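Local coordinates for CELL WALL surface anchor family protein (Streptococcus pneumoniae, PDB 2WW8), which serves as the pilus adhesin RrgA of the pneumococcus and probably attaches the bacterium to host cells, at residues Val755-Lys760 and Phe802-Pro807. Numbering follows the deposited sequence.
Sequences VFSLQK and FENSEP
Two backbone N-H groups converge on the carbonyl of Val755, a worked example of the classic beta bulge. Asn804 N donates to Val755 O across an unusually short 2.5 Å, a length that is doubtful. Ser805 N reaches the same oxygen, Val755 O, at 3.2 Å. Val755 N returns a bond to Ser805 O, closing the hydrogen-bonded pair. Past the non-hydrogen-bonded pair of Phe756 and Glu803, the regular antiparallel pattern continues with Ser757 N to Phe802 O and Phe802 N to Ser757 O, each 2.9 Å.

The extra residue of the bulge, Asn804, turns its side chain toward strand 755-761. Its chi1 of -57° sets CG beside the backbone N and lets Asn804 OD1 accept from Ser757 OG at 2.7 Å, the hydroxyl standing slightly out of the amide plane. Ser757 OG in turn accepts from Asn780 N, and Asn804 ND2 is held by Asn815, so both ends of the amide are fixed. Beyond this bond, Gln759 CG rests 3.6 Å from Phe802 CD1; the Gln759 amide stands nearly perpendicular to the ring (83°), its OE1 hydrogen-bonded to Gln779 NE2.

On the other face of the sheet, the extended Glu803 chain passes over the Phe756 ring, CG 4.1 Å above its plane and offset toward the rim. This ring also packs on Leu789 of strand 788-794, in the facing sheet of the prealbumin-like domain. Within its own sheet, strand 755-761 runs between 781-782 and 797-805, which pairs in turn with 816-824.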
# COMPACT_ATOMS: atom_id res chain seq x y z
N VAL A 755 -15.90 -48.48 -81.27
CA VAL A 755 -16.00 -47.03 -81.03
C VAL A 755 -17.18 -46.74 -80.11
O VAL A 755 -18.30 -47.18 -80.35
CB VAL A 755 -16.13 -46.27 -82.36
CG1 VAL A 755 -16.37 -44.78 -82.11
CG2 VAL A 755 -14.88 -46.51 -83.26
N PHE A 756 -16.95 -46.00 -79.03
CA PHE A 756 -17.99 -45.73 -78.04
C PHE A 756 -18.01 -44.24 -77.72
O PHE A 756 -16.99 -43.57 -77.92
CB PHE A 756 -17.64 -46.44 -76.74
CG PHE A 756 -17.84 -47.95 -76.78
CD1 PHE A 756 -16.92 -48.76 -77.42
CD2 PHE A 756 -18.93 -48.54 -76.15
CE1 PHE A 756 -17.08 -50.13 -77.45
CE2 PHE A 756 -19.11 -49.92 -76.19
CZ PHE A 756 -18.18 -50.72 -76.83
N SER A 757 -19.13 -43.76 -77.20
CA SER A 757 -19.25 -42.39 -76.76
C SER A 757 -19.93 -42.42 -75.41
O SER A 757 -20.95 -43.08 -75.25
CB SER A 757 -20.05 -41.56 -77.77
OG SER A 757 -19.31 -41.39 -78.96
N LEU A 758 -19.36 -41.70 -74.44
CA LEU A 758 -19.94 -41.56 -73.10
C LEU A 758 -20.87 -40.34 -73.04
O LEU A 758 -20.41 -39.22 -73.23
CB LEU A 758 -18.84 -41.46 -72.04
CG LEU A 758 -19.22 -41.50 -70.56
CD1 LEU A 758 -20.28 -42.54 -70.17
CD2 LEU A 758 -17.95 -41.64 -69.68
N GLN A 759 -22.16 -40.56 -72.80
CA GLN A 759 -23.10 -39.45 -72.67
C GLN A 759 -23.39 -39.11 -71.22
O GLN A 759 -23.32 -39.97 -70.35
CB GLN A 759 -24.42 -39.75 -73.37
CG GLN A 759 -24.26 -40.17 -74.83
CD GLN A 759 -23.99 -39.00 -75.74
OE1 GLN A 759 -22.84 -38.65 -76.03
NE2 GLN A 759 -25.07 -38.36 -76.18
N LYS A 760 -23.71 -37.84 -70.97
CA LYS A 760 -24.09 -37.37 -69.64
C LYS A 760 -25.48 -36.75 -69.66
O LYS A 760 -25.83 -36.10 -70.64
CB LYS A 760 -23.09 -36.36 -69.07
CG LYS A 760 -23.19 -36.22 -67.55
CD LYS A 760 -22.11 -35.33 -66.97
CE LYS A 760 -22.36 -35.04 -65.48
NZ LYS A 760 -23.75 -34.58 -65.18
N PHE A 802 -22.60 -45.45 -75.04
CA PHE A 802 -23.17 -45.92 -76.30
C PHE A 802 -22.05 -46.57 -77.09
O PHE A 802 -20.93 -46.04 -77.13
CB PHE A 802 -23.75 -44.78 -77.17
CG PHE A 802 -25.09 -44.27 -76.71
CD1 PHE A 802 -25.22 -43.54 -75.52
CD2 PHE A 802 -26.22 -44.49 -77.48
CE1 PHE A 802 -26.48 -43.05 -75.08
CE2 PHE A 802 -27.50 -43.99 -77.06
CZ PHE A 802 -27.64 -43.27 -75.85
N GLU A 803 -22.39 -47.70 -77.72
CA GLU A 803 -21.52 -48.28 -78.75
C GLU A 803 -21.77 -47.63 -80.11
O GLU A 803 -22.86 -47.78 -80.68
CB GLU A 803 -21.69 -49.80 -78.86
CG GLU A 803 -20.87 -50.48 -79.95
CD GLU A 803 -20.53 -51.92 -79.61
OE1 GLU A 803 -20.97 -52.43 -78.55
OE2 GLU A 803 -19.82 -52.55 -80.42
N ASN A 804 -20.80 -46.91 -80.66
CA ASN A 804 -21.12 -46.28 -81.95
C ASN A 804 -20.96 -47.32 -83.06
O ASN A 804 -21.80 -47.38 -83.97
CB ASN A 804 -20.29 -45.02 -82.23
CG ASN A 804 -20.43 -43.97 -81.14
OD1 ASN A 804 -19.51 -43.73 -80.35
ND2 ASN A 804 -21.61 -43.34 -81.08
N SER A 805 -19.90 -48.12 -82.98
CA SER A 805 -19.67 -49.15 -83.98
C SER A 805 -18.89 -50.35 -83.41
O SER A 805 -17.95 -50.19 -82.63
CB SER A 805 -18.96 -48.55 -85.20
OG SER A 805 -17.60 -48.30 -84.96
N GLU A 806 -19.33 -51.55 -83.77
CA GLU A 806 -18.68 -52.80 -83.41
C GLU A 806 -17.31 -52.89 -84.11
O GLU A 806 -17.06 -52.22 -85.10
CB GLU A 806 -19.57 -53.96 -83.88
CG GLU A 806 -19.38 -54.30 -85.37
CD GLU A 806 -20.10 -53.36 -86.36
OE1 GLU A 806 -20.94 -52.51 -85.96
OE2 GLU A 806 -19.82 -53.50 -87.57
N PRO A 807 -16.42 -53.76 -83.62
CA PRO A 807 -15.21 -53.92 -84.42
C PRO A 807 -15.41 -54.84 -85.60
O PRO A 807 -16.39 -55.58 -85.60
CB PRO A 807 -14.24 -54.57 -83.44
CG PRO A 807 -14.93 -54.69 -82.19
CD PRO A 807 -16.40 -54.59 -82.41